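PDB 2D5W: peptide ABC transporter, peptide-binding protein from Thermus thermophilus, which binds oligopeptides, here a pentapeptide, and probably delivers them to an ABC transporter for uptake across the membrane. Local coordinates for residues S34-G46 / G205-R217. Residues are numbered along the deposited sequence; the frame is centred on the assembly and turned at random.
Sequences SEIEQYLFAPFIG and GAMVYSGPFKLKR
Leu-40 O, near the C-terminal end of helix 31-40, meets two successive amides of the facing loop. Gly-211 N donates to Leu-40 O at 2.8 Å, from well above the carbonyl plane, and Ser-210 N adds a weak bond. One residue back, Tyr-39 O takes Phe-213 N at 2.9 Å, almost in line with its carbonyl bond (166°). Carbonyls that the ending helix does not use itself thus secure the turn entering strand 213-219. Gly-211 lies flush against this helix end, its CA 4.0 Å from Phe-41 CA.

Aromatic packing flanks the backbone bonds. Phe-41 slants across Tyr-209, ring planes at 50° and CZ 3.5 Å from Tyr-209 CD1, while Met-207 CE touches the same CZ. Val-208 O abuts Phe-41 CE1 at 3.3 Å and is buried with no hydrogen-bonding partner in the model. Phe-213 runs alongside Tyr-39, reaching the edge of its ring through CD2.

With chi1 at 61°, the hydroxyl of Ser-210 is turned so that OG accepts from Ala-42 N at 3.2 Å; Tyr-156 OH, hydrogen-bonded to both Ser-210 OG and Ala-42 O, probably helps position this join. Further out, Leu-40 packs on Met-226 of strand 223-228, and Tyr-209 rests against Leu-202 of helix 199-203. The contact therefore joins the end of helix 31-40 to the start of an outermost strand of the five-stranded mixed sheet.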
# COMPACT_ATOMS: atom_id res chain seq x y z
N SER A 34 -4.40 6.11 -1.93
CA SER A 34 -3.32 6.53 -2.80
C SER A 34 -3.76 6.63 -4.26
O SER A 34 -3.36 7.55 -4.97
CB SER A 34 -2.14 5.58 -2.68
OG SER A 34 -1.41 5.84 -1.50
N GLU A 35 -4.57 5.69 -4.71
CA GLU A 35 -5.04 5.71 -6.09
C GLU A 35 -5.86 6.97 -6.36
O GLU A 35 -5.64 7.68 -7.34
CB GLU A 35 -5.88 4.48 -6.39
CG GLU A 35 -6.29 4.37 -7.85
CD GLU A 35 -7.27 3.25 -8.08
OE1 GLU A 35 -8.49 3.49 -7.95
OE2 GLU A 35 -6.83 2.12 -8.37
N ILE A 36 -6.83 7.24 -5.49
CA ILE A 36 -7.68 8.40 -5.64
C ILE A 36 -6.86 9.68 -5.60
O ILE A 36 -7.10 10.62 -6.37
CB ILE A 36 -8.75 8.44 -4.53
CG1 ILE A 36 -9.76 7.32 -4.76
CG2 ILE A 36 -9.46 9.80 -4.51
CD1 ILE A 36 -10.77 7.16 -3.65
N GLU A 37 -5.88 9.73 -4.71
CA GLU A 37 -5.07 10.93 -4.59
C GLU A 37 -4.23 11.26 -5.81
O GLU A 37 -3.77 12.39 -5.94
CB GLU A 37 -4.23 10.87 -3.32
CG GLU A 37 -5.10 11.08 -2.09
CD GLU A 37 -4.34 11.12 -0.80
OE1 GLU A 37 -4.97 11.36 0.25
OE2 GLU A 37 -3.11 10.90 -0.82
N GLN A 38 -4.04 10.31 -6.72
CA GLN A 38 -3.28 10.62 -7.94
C GLN A 38 -4.07 11.67 -8.72
O GLN A 38 -3.49 12.53 -9.38
CB GLN A 38 -3.12 9.40 -8.82
CG GLN A 38 -2.27 8.29 -8.26
CD GLN A 38 -2.27 7.12 -9.21
OE1 GLN A 38 -1.26 6.83 -9.86
NE2 GLN A 38 -3.41 6.46 -9.33
N TYR A 39 -5.39 11.58 -8.67
CA TYR A 39 -6.24 12.52 -9.38
C TYR A 39 -6.18 13.91 -8.76
O TYR A 39 -6.31 14.92 -9.46
CB TYR A 39 -7.70 12.04 -9.37
CG TYR A 39 -7.95 10.80 -10.20
CD1 TYR A 39 -7.62 9.53 -9.72
CD2 TYR A 39 -8.48 10.90 -11.49
CE1 TYR A 39 -7.81 8.39 -10.51
CE2 TYR A 39 -8.66 9.77 -12.28
CZ TYR A 39 -8.32 8.52 -11.79
OH TYR A 39 -8.49 7.42 -12.59
N LEU A 40 -5.97 13.95 -7.45
CA LEU A 40 -5.95 15.19 -6.68
C LEU A 40 -4.60 15.84 -6.43
O LEU A 40 -4.52 17.05 -6.19
CB LEU A 40 -6.62 14.93 -5.33
CG LEU A 40 -8.07 14.46 -5.34
CD1 LEU A 40 -8.48 13.99 -3.95
CD2 LEU A 40 -8.98 15.58 -5.82
N PHE A 41 -3.54 15.04 -6.46
CA PHE A 41 -2.19 15.53 -6.20
C PHE A 41 -1.22 14.93 -7.19
O PHE A 41 -1.12 13.71 -7.32
CB PHE A 41 -1.78 15.16 -4.77
CG PHE A 41 -2.61 15.82 -3.71
CD1 PHE A 41 -2.34 17.13 -3.31
CD2 PHE A 41 -3.71 15.17 -3.16
CE1 PHE A 41 -3.15 17.78 -2.38
CE2 PHE A 41 -4.52 15.81 -2.22
CZ PHE A 41 -4.24 17.12 -1.84
N ALA A 42 -0.49 15.79 -7.90
CA ALA A 42 0.46 15.32 -8.90
C ALA A 42 1.90 15.34 -8.38
O ALA A 42 2.28 16.21 -7.60
CB ALA A 42 0.36 16.18 -10.15
N PRO A 43 2.70 14.36 -8.81
CA PRO A 43 4.10 14.29 -8.37
C PRO A 43 4.99 15.20 -9.21
O PRO A 43 4.56 15.74 -10.23
CB PRO A 43 4.44 12.82 -8.58
CG PRO A 43 3.69 12.51 -9.86
CD PRO A 43 2.35 13.19 -9.63
N PHE A 44 6.23 15.37 -8.77
CA PHE A 44 7.19 16.15 -9.54
C PHE A 44 7.62 15.25 -10.69
O PHE A 44 7.70 15.68 -11.84
CB PHE A 44 8.40 16.52 -8.68
CG PHE A 44 8.11 17.57 -7.64
CD1 PHE A 44 8.40 17.33 -6.30
CD2 PHE A 44 7.54 18.78 -8.00
CE1 PHE A 44 8.12 18.30 -5.33
CE2 PHE A 44 7.26 19.75 -7.04
CZ PHE A 44 7.55 19.51 -5.71
N ILE A 45 7.88 13.99 -10.35
CA ILE A 45 8.30 12.97 -11.31
C ILE A 45 7.32 11.81 -11.19
O ILE A 45 7.09 11.29 -10.09
CB ILE A 45 9.72 12.45 -11.00
CG1 ILE A 45 10.72 13.61 -11.04
CG2 ILE A 45 10.10 11.34 -11.98
CD1 ILE A 45 10.83 14.30 -12.38
N GLY A 46 6.72 11.41 -12.31
CA GLY A 46 5.80 10.29 -12.28
C GLY A 46 6.47 9.02 -12.77
O GLY A 46 7.65 9.03 -13.13
N GLY A 205 -13.76 23.00 2.40
CA GLY A 205 -12.59 23.60 1.77
C GLY A 205 -11.28 23.61 2.54
O GLY A 205 -10.44 24.48 2.30
N ALA A 206 -11.07 22.63 3.41
CA ALA A 206 -9.85 22.58 4.22
C ALA A 206 -8.56 22.41 3.43
O ALA A 206 -7.50 22.84 3.87
CB ALA A 206 -9.97 21.47 5.26
N MET A 207 -8.63 21.77 2.26
CA MET A 207 -7.44 21.54 1.46
C MET A 207 -7.50 22.13 0.06
O MET A 207 -8.55 22.56 -0.41
CB MET A 207 -7.18 20.03 1.34
CG MET A 207 -6.56 19.38 2.57
SD MET A 207 -4.87 19.98 2.89
CE MET A 207 -3.94 19.04 1.65
N VAL A 208 -6.33 22.17 -0.58
CA VAL A 208 -6.20 22.61 -1.96
C VAL A 208 -5.52 21.46 -2.67
O VAL A 208 -4.90 20.60 -2.02
CB VAL A 208 -5.41 23.93 -2.12
CG1 VAL A 208 -6.21 25.08 -1.50
CG2 VAL A 208 -4.04 23.81 -1.52
N TYR A 209 -5.61 21.45 -4.00
CA TYR A 209 -5.13 20.33 -4.80
C TYR A 209 -4.17 20.69 -5.92
O TYR A 209 -4.29 21.74 -6.54
CB TYR A 209 -6.39 19.64 -5.35
CG TYR A 209 -7.36 19.33 -4.23
CD1 TYR A 209 -7.20 18.18 -3.46
CD2 TYR A 209 -8.36 20.23 -3.85
CE1 TYR A 209 -7.99 17.93 -2.35
CE2 TYR A 209 -9.15 20.00 -2.72
CZ TYR A 209 -8.96 18.84 -1.98
OH TYR A 209 -9.70 18.58 -0.85
N SER A 210 -3.21 19.80 -6.18
CA SER A 210 -2.20 20.04 -7.20
C SER A 210 -2.33 19.16 -8.44
O SER A 210 -1.58 19.33 -9.40
CB SER A 210 -0.82 19.80 -6.60
OG SER A 210 -0.72 18.45 -6.18
N GLY A 211 -3.26 18.22 -8.41
CA GLY A 211 -3.44 17.31 -9.53
C GLY A 211 -4.38 17.81 -10.61
O GLY A 211 -4.85 18.94 -10.55
N PRO A 212 -4.65 16.98 -11.62
CA PRO A 212 -5.55 17.38 -12.71
C PRO A 212 -6.99 17.60 -12.27
O PRO A 212 -7.78 18.19 -13.01
CB PRO A 212 -5.39 16.24 -13.72
CG PRO A 212 -5.01 15.07 -12.88
CD PRO A 212 -4.05 15.66 -11.89
N PHE A 213 -7.33 17.13 -11.07
CA PHE A 213 -8.67 17.30 -10.51
C PHE A 213 -8.59 17.84 -9.09
O PHE A 213 -7.55 17.74 -8.43
CB PHE A 213 -9.42 15.96 -10.53
CG PHE A 213 -9.66 15.43 -11.91
CD1 PHE A 213 -10.79 15.81 -12.64
CD2 PHE A 213 -8.72 14.61 -12.52
CE1 PHE A 213 -10.96 15.40 -13.97
CE2 PHE A 213 -8.88 14.19 -13.84
CZ PHE A 213 -10.00 14.59 -14.57
N LYS A 214 -9.68 18.45 -8.64
CA LYS A 214 -9.78 18.98 -7.29
C LYS A 214 -11.05 18.42 -6.69
O LYS A 214 -11.97 18.01 -7.41
CB LYS A 214 -9.81 20.52 -7.31
CG LYS A 214 -10.93 21.13 -8.15
CD LYS A 214 -10.84 22.65 -8.12
CE LYS A 214 -11.91 23.29 -8.99
NZ LYS A 214 -11.89 24.77 -8.85
N LEU A 215 -11.13 18.39 -5.37
CA LEU A 215 -12.31 17.84 -4.72
C LEU A 215 -13.54 18.72 -4.89
O LEU A 215 -13.45 19.94 -4.82
CB LEU A 215 -12.04 17.63 -3.23
CG LEU A 215 -13.19 17.00 -2.44
CD1 LEU A 215 -13.31 15.53 -2.80
CD2 LEU A 215 -12.95 17.15 -0.94
N LYS A 216 -14.68 18.08 -5.13
CA LYS A 216 -15.95 18.78 -5.22
C LYS A 216 -16.64 18.46 -3.88
O LYS A 216 -16.94 19.35 -3.10
CB LYS A 216 -16.79 18.28 -6.39
CG LYS A 216 -18.18 18.90 -6.47
CD LYS A 216 -18.11 20.41 -6.64
CE LYS A 216 -19.50 21.01 -6.75
NZ LYS A 216 -20.26 20.42 -7.89
N ARG A 217 -16.86 17.17 -3.62
CA ARG A 217 -17.48 16.76 -2.37
C ARG A 217 -17.23 15.29 -2.05
O ARG A 217 -17.08 14.46 -2.95
CB ARG A 217 -18.99 17.01 -2.39
CG ARG A 217 -19.75 16.15 -3.39
CD ARG A 217 -21.25 16.36 -3.27
NE ARG A 217 -21.66 17.71 -3.66
CZ ARG A 217 -21.64 18.17 -4.90
NH1 ARG A 217 -22.04 19.42 -5.15
NH2 ARG A 217 -21.24 17.40 -5.90